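Local coordinates for protein tyrosyl-DNA phosphodiesterase 2 (Danio rerio, PDB 4F1H) that belongs to the endonuclease/exonuclease/phosphatase family of the DNase I-like clan and is seen here with magnesium and bound nucleic acid, at residues Ile87-Thr92 against Met113-Glu118; Asn122-Arg127 against Asp157-Asn162. One frame throughout, in Å; residues are numbered along the deposited sequence.

Contact 1 of 2, residues Ile87-Thr92 against Met113-Glu118; sequences ICFPTT and MTSHLE. With nucleotides of chain A.
Thr-92 gives its hydroxyl to Glu-118, the hydrogen bond that joins the two segments. Thr-92 OG1 lies 2.6 Å from Glu-118 OE1 and meets its syn lone pair. The Glu-118 chain bends at chi2 (83°), which brings its end nearer to Thr-92 than the direction of its CB would suggest. Both groups have further partners. Thr-92 OG1 is also hydrogen-bonded to Met-94 N and Arg-96 N. Glu-118 OE1 also takes a bond from Gln-130 NE2, and OE2 takes one from Gln-93 N. The buried carboxylate is therefore held at both oxygens.

The apolar part centres on Phe-89. Its ring enters between the segments and crosses Leu-117 at about a right angle. Phe-89 CE2 is 4.0 Å from Leu-117 CD2. Ser-115 OG lies at the ring edge, near its plane, 3.3 Å from Phe-89 CE2. That hydroxyl bonds to Asn-97 O, and the ring edge packs beside it. Phe-89 also begins a type I turn that ends at Thr-92, closed by Thr-92 N to Phe-89 O at 3.2 Å. The turn carries Thr-92 round to the carboxylate.

His-116 serves the nucleotide. His-116 NE2 donates to OP3 of the thymidine-5'-monophosphate DT1 of chain A at 2.8 Å, with an N-H...O angle of 165° and the oxygen in the ring plane.

The loops after strands 80-88 and 108-114 pack together here, with strand 97-105 between those strands in the sheet. His-116 in the second loop meets the phosphate, as expected at the sheet ends of a DNase I-like fold.

Contact 2 of 2, residues Asn122-Arg127 against Asp157-Asn162; sequences NQSQER and DAEVAN
Arg-127 and Glu-159 meet between two helices, and their side chains cross at about a right angle. The guanidinium takes the carboxylate side-on, with NE and NH2 each bound to a different oxygen. Arg-127 NE is 2.8 Å from Glu-159 OE1. Arg-127 NH2 is also 2.8 Å from Glu-159 OE2. Both N-H...O angles are 164°. The two oxygens lie close to the guanidinium plane. The carboxylate itself is turned 29° against that plane. NH2 meets the syn lone pair of OE2, while NE meets OE1 on the syn side but out of the carboxylate plane.

The bend at chi3 of Arg-127 (63°) turns the NE edge toward the other helix. Glu-159, extended beyond CG, brings its carboxylate to the guanidinium edge. Ser-124, about one helical turn before Arg-127, comes to the same carboxylate from above its plane. In one of its two conformers Ser-124 OG is 3.0 Å from Glu-159 OE2, so this bond is doubtful to that extent. In that conformer OE2 accepts from two donors. OE1 has a second donor in Arg-156 N.

The remaining guanidinium nitrogen is used as well. Arg-127 NH1 bonds to Glu-118 O and Cys-120 O, which ties the arginine to the preceding loop. The NE, NH1 and NH2 bonds fix the rotation of the group, and the paired carboxylate probably offsets its buried charge.

Gln-123 is the N-cap of helix 124-140. The contact is a bidentate inter-helix salt bridge, joining the first turn of that helix to the short helix 157-161 in the DNase I-like domain.

Overall arrangement
Contact 1 closes before contact 2 opens, and their centres are about 14 Å apart. Strand 108-114 and helix 124-140 follow each other in the chain, so the second segment of contact 1 leads to the first segment of contact 2. The two meet directly. Thr-91 OG1 is 2.6 Å from Glu-126 OE1, a probable hydrogen bond, and the CD of Glu-118 packs on the CG of Glu-126. Contact 1 lies at the ends of sheet strands, and contact 2 joins two helices. The start of helix 124-140 thus touches both the 87-92 loop and helix 157-161. His-116 bonds the phosphate, and the nearest atom of contact 2 is about 5 Å from the nucleic acid.

Contact 1 of 2, residues Ile87-Thr92 against Met113-Glu118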
loop_
_atom_site.group_PDB
_atom_site.type_symbol
_atom_site.label_atom_id
_atom_site.label_comp_id
_atom_site.label_asym_id
_atom_site.label_seq_id
_atom_site.Cartn_x
_atom_site.Cartn_y
_atom_site.Cartn_z
ATOM N N ILE B 87 4.373 5.941 22.758
ATOM C CA ILE B 87 5.392 5.062 22.160
ATOM C C ILE B 87 6.212 5.984 21.257
ATOM O O ILE B 87 5.659 6.681 20.409
ATOM C CB ILE B 87 4.759 3.952 21.286
ATOM C CG1 ILE B 87 3.703 3.112 22.052
ATOM C CG2 ILE B 87 5.851 3.042 20.695
ATOM C CD1 ILE B 87 4.222 2.444 23.288
ATOM N N CYS B 88 7.525 6.007 21.474
ATOM C CA CYS B 88 8.461 6.808 20.692
ATOM C C CYS B 88 8.683 6.176 19.311
ATOM O O CYS B 88 8.625 4.947 19.169
ATOM C CB CYS B 88 9.774 6.894 21.494
ATOM S SG CYS B 88 11.257 7.315 20.558
ATOM N N PHE B 89 8.880 7.006 18.277
ATOM C CA PHE B 89 9.238 6.517 16.935
ATOM C C PHE B 89 10.740 6.833 16.822
ATOM O O PHE B 89 11.117 7.984 16.666
ATOM C CB PHE B 89 8.493 7.346 15.858
ATOM C CG PHE B 89 7.038 7.033 15.693
ATOM C CD1 PHE B 89 6.499 5.816 16.079
ATOM C CD2 PHE B 89 6.190 8.012 15.147
ATOM C CE1 PHE B 89 5.123 5.541 15.913
ATOM C CE2 PHE B 89 4.830 7.764 14.943
ATOM C CZ PHE B 89 4.278 6.526 15.348
ATOM N N PRO B 90 11.618 5.830 16.967
ATOM C CA PRO B 90 13.055 6.095 17.157
ATOM C C PRO B 90 13.727 6.911 16.053
ATOM O O PRO B 90 14.665 7.662 16.350
ATOM C CB PRO B 90 13.670 4.690 17.209
ATOM C CG PRO B 90 12.548 3.794 17.616
ATOM C CD PRO B 90 11.277 4.406 17.069
ATOM N N THR B 91 13.261 6.774 14.812
ATOM C CA THR B 91 13.897 7.507 13.726
ATOM C C THR B 91 13.084 8.675 13.158
ATOM O O THR B 91 13.396 9.197 12.071
ATOM C CB THR B 91 14.370 6.548 12.575
ATOM O OG1 THR B 91 13.299 5.689 12.158
ATOM C CG2 THR B 91 15.560 5.677 13.041
ATOM N N THR B 92 12.056 9.126 13.879
ATOM C CA THR B 92 11.419 10.358 13.437
ATOM C C THR B 92 12.375 11.550 13.442
ATOM O O THR B 92 13.231 11.715 14.345
ATOM C CB THR B 92 10.136 10.709 14.263
ATOM O OG1 THR B 92 9.465 11.857 13.698
ATOM C CG2 THR B 92 10.479 11.034 15.715
ATOM N N MET B 113 -5.935 5.526 20.040
ATOM C CA MET B 113 -4.575 5.827 19.592
ATOM C C MET B 113 -4.579 6.960 18.584
ATOM O O MET B 113 -5.474 7.059 17.765
ATOM C CB MET B 113 -3.984 4.608 18.868
ATOM C CG MET B 113 -4.137 3.277 19.607
ATOM S SD MET B 113 -3.830 1.873 18.478
ATOM C CE MET B 113 -2.119 2.177 18.034
ATOM N N THR B 114 -3.562 7.819 18.663
ATOM C CA THR B 114 -3.388 8.841 17.605
ATOM C C THR B 114 -1.915 9.108 17.311
ATOM O O THR B 114 -1.015 8.946 18.146
ATOM C CB THR B 114 -4.119 10.184 17.920
ATOM O OG1 THR B 114 -4.178 10.985 16.743
ATOM C CG2 THR B 114 -3.442 10.984 19.043
ATOM N N SER B 115 -1.673 9.552 16.084
ATOM C CA SER B 115 -0.339 9.936 15.680
ATOM C C SER B 115 -0.477 10.901 14.511
ATOM O O SER B 115 -1.538 10.993 13.848
ATOM C CB SER B 115 0.474 8.695 15.285
ATOM O OG SER B 115 1.829 9.058 15.020
ATOM N N HIS B 116 0.580 11.664 14.284
ATOM C CA HIS B 116 0.710 12.491 13.100
ATOM C C HIS B 116 1.928 11.877 12.421
ATOM O O HIS B 116 3.081 12.154 12.834
ATOM C CB HIS B 116 0.969 13.921 13.571
ATOM C CG HIS B 116 1.137 14.922 12.476
ATOM N ND1 HIS B 116 1.560 16.208 12.731
ATOM C CD2 HIS B 116 0.865 14.864 11.151
ATOM C CE1 HIS B 116 1.585 16.898 11.603
ATOM N NE2 HIS B 116 1.175 16.105 10.625
ATOM N N LEU B 117 1.722 10.988 11.442
ATOM C CA LEU B 117 2.873 10.281 10.870
ATOM C C LEU B 117 3.705 11.255 10.037
ATOM O O LEU B 117 3.217 12.281 9.549
ATOM C CB LEU B 117 2.457 9.111 9.949
ATOM C CG LEU B 117 1.625 7.996 10.602
ATOM C CD1 LEU B 117 1.464 6.777 9.644
ATOM C CD2 LEU B 117 2.205 7.514 11.932
ATOM N N GLU B 118 4.993 10.928 9.927
ATOM C CA GLU B 118 5.995 11.821 9.309
ATOM C C GLU B 118 5.434 12.488 8.040
ATOM O O GLU B 118 4.860 11.802 7.162
ATOM C CB GLU B 118 7.205 10.971 8.920
ATOM C CG GLU B 118 8.527 11.755 8.869
ATOM C CD GLU B 118 9.157 11.895 10.238
ATOM O OE1 GLU B 118 8.465 11.615 11.277
ATOM O OE2 GLU B 118 10.364 12.266 10.304
ATOM O OP3 DT A 1 1.424 16.909 7.948
ATOM P P DT A 1 0.386 17.489 7.039
ATOM O OP1 DT A 1 -0.456 18.531 7.606
ATOM O OP2 DT A 1 -0.588 16.446 6.559
ATOM O "O5'" DT A 1 1.165 17.971 5.746
ATOM C "C5'" DT A 1 0.467 18.839 4.837
ATOM C "C4'" DT A 1 1.450 19.186 3.739
ATOM O "O4'" DT A 1 2.374 20.152 4.311
ATOM C "C3'" DT A 1 2.289 18.022 3.200
ATOM O "O3'" DT A 1 2.599 18.277 1.816
ATOM C "C2'" DT A 1 3.567 18.097 4.031
ATOM C "C1'" DT A 1 3.708 19.610 4.193
ATOM N N1 DT A 1 4.537 20.018 5.365
ATOM C C2 DT A 1 5.701 20.720 5.120
ATOM O O2 DT A 1 6.094 21.009 3.979
ATOM N N3 DT A 1 6.404 21.046 6.251
ATOM C C4 DT A 1 6.075 20.773 7.575
ATOM O O4 DT A 1 6.797 21.138 8.522
ATOM C C5 DT A 1 4.835 20.035 7.739
ATOM C C7 DT A 1 4.372 19.629 9.106
ATOM C C6 DT A 1 4.122 19.694 6.655
#

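Contact 2 of 2, residues Asn122-Arg127 against Asp157-Asn162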
loop_
_atom_site.group_PDB
_atom_site.type_symbol
_atom_site.label_atom_id
_atom_site.label_comp_id
_atom_site.label_asym_id
_atom_site.label_seq_id
_atom_site.Cartn_x
_atom_site.Cartn_y
_atom_site.Cartn_z
ATOM N N ASN B 122 8.007 13.085 0.146
ATOM C CA ASN B 122 9.265 12.366 0.067
ATOM C C ASN B 122 9.706 11.614 1.328
ATOM O O ASN B 122 10.791 11.017 1.351
ATOM C CB ASN B 122 10.397 13.295 -0.427
ATOM C CG ASN B 122 10.962 14.176 0.671
ATOM O OD1 ASN B 122 10.364 14.342 1.747
ATOM N ND2 ASN B 122 12.141 14.754 0.409
ATOM N N GLN B 123 8.871 11.624 2.366
ATOM C CA GLN B 123 9.179 10.894 3.590
ATOM C C GLN B 123 8.479 9.547 3.713
ATOM O O GLN B 123 8.258 9.031 4.824
ATOM C CB GLN B 123 8.901 11.792 4.820
ATOM C CG GLN B 123 9.783 13.058 4.879
ATOM C CD GLN B 123 11.261 12.674 4.976
ATOM O OE1 GLN B 123 11.620 11.778 5.726
ATOM N NE2 GLN B 123 12.113 13.335 4.185
ATOM N N SER B 124 8.156 8.944 2.571
ATOM C CA SER B 124 7.468 7.667 2.575
ATOM C C SER B 124 8.219 6.587 3.383
ATOM O O SER B 124 7.596 5.756 4.037
ATOM C CB SER B 124 7.195 7.226 1.124
ATOM O OG SER B 124 6.509 5.989 1.060
ATOM N N GLN B 125 9.554 6.608 3.361
ATOM C CA GLN B 125 10.322 5.596 4.084
ATOM C C GLN B 125 10.065 5.663 5.602
ATOM O O GLN B 125 9.692 4.640 6.222
ATOM C CB GLN B 125 11.828 5.719 3.807
ATOM C CG GLN B 125 12.653 4.783 4.672
ATOM C CD GLN B 125 14.121 4.704 4.251
ATOM O OE1 GLN B 125 14.655 5.615 3.612
ATOM N NE2 GLN B 125 14.774 3.605 4.609
ATOM N N GLU B 126 10.218 6.841 6.196
ATOM C CA GLU B 126 10.033 6.929 7.651
ATOM C C GLU B 126 8.542 6.790 7.978
ATOM O O GLU B 126 8.166 6.143 8.945
ATOM C CB GLU B 126 10.623 8.231 8.188
ATOM C CG GLU B 126 10.373 8.556 9.659
ATOM C CD GLU B 126 10.928 7.532 10.640
ATOM O OE1 GLU B 126 11.873 6.730 10.286
ATOM O OE2 GLU B 126 10.407 7.516 11.789
ATOM N N ARG B 127 7.685 7.387 7.156
ATOM C CA ARG B 127 6.242 7.258 7.402
ATOM C C ARG B 127 5.804 5.799 7.422
ATOM O O ARG B 127 5.005 5.394 8.266
ATOM C CB ARG B 127 5.452 8.082 6.357
ATOM C CG ARG B 127 3.961 7.870 6.350
ATOM C CD ARG B 127 3.318 8.992 5.593
ATOM N NE ARG B 127 3.730 9.036 4.178
ATOM C CZ ARG B 127 4.481 10.007 3.641
ATOM N NH1 ARG B 127 4.927 11.026 4.382
ATOM N NH2 ARG B 127 4.758 9.984 2.328
ATOM N N ASP B 157 -2.424 5.710 -0.713
ATOM C CA ASP B 157 -2.943 4.330 -0.776
ATOM C C ASP B 157 -1.854 3.293 -0.998
ATOM O O ASP B 157 -1.898 2.198 -0.405
ATOM C CB ASP B 157 -3.963 4.132 -1.903
ATOM C CG ASP B 157 -5.234 4.902 -1.694
ATOM O OD1 ASP B 157 -5.457 5.450 -0.591
ATOM O OD2 ASP B 157 -6.028 4.948 -2.655
ATOM N N ALA B 158 -0.910 3.598 -1.891
ATOM C CA ALA B 158 0.128 2.607 -2.139
ATOM C C ALA B 158 1.041 2.336 -0.946
ATOM O O ALA B 158 1.605 1.245 -0.810
ATOM C CB ALA B 158 0.928 3.000 -3.337
ATOM N N GLU B 159 1.193 3.319 -0.063
ATOM C CA GLU B 159 2.065 3.111 1.090
ATOM C C GLU B 159 1.514 2.038 2.009
ATOM O O GLU B 159 2.278 1.284 2.627
ATOM C CB GLU B 159 2.278 4.431 1.844
ATOM C CG GLU B 159 3.076 5.407 1.017
ATOM C CD GLU B 159 3.187 6.825 1.580
ATOM O OE1 GLU B 159 2.467 7.190 2.547
ATOM O OE2 GLU B 159 4.006 7.602 1.022
ATOM N N VAL B 160 0.181 1.967 2.099
ATOM C CA VAL B 160 -0.472 0.927 2.865
ATOM C C VAL B 160 -0.323 -0.440 2.159
ATOM O O VAL B 160 0.063 -1.425 2.794
ATOM C CB VAL B 160 -1.955 1.259 3.078
ATOM C CG1 VAL B 160 -2.611 0.182 3.898
ATOM C CG2 VAL B 160 -2.043 2.616 3.799
ATOM N N ALA B 161 -0.611 -0.497 0.861
ATOM C CA ALA B 161 -0.400 -1.760 0.129
ATOM C C ALA B 161 1.056 -2.211 0.275
ATOM O O ALA B 161 1.325 -3.403 0.480
ATOM C CB ALA B 161 -0.793 -1.621 -1.358
ATOM N N ASN B 162 1.989 -1.259 0.204
ATOM C CA ASN B 162 3.425 -1.570 0.283
ATOM C C ASN B 162 3.990 -1.947 1.667
ATOM O O ASN B 162 5.205 -2.166 1.790
ATOM C CB ASN B 162 4.273 -0.481 -0.415
ATOM C CG ASN B 162 3.982 -0.395 -1.919
ATOM O OD1 ASN B 162 3.580 -1.387 -2.527
ATOM N ND2 ASN B 162 4.147 0.791 -2.510
#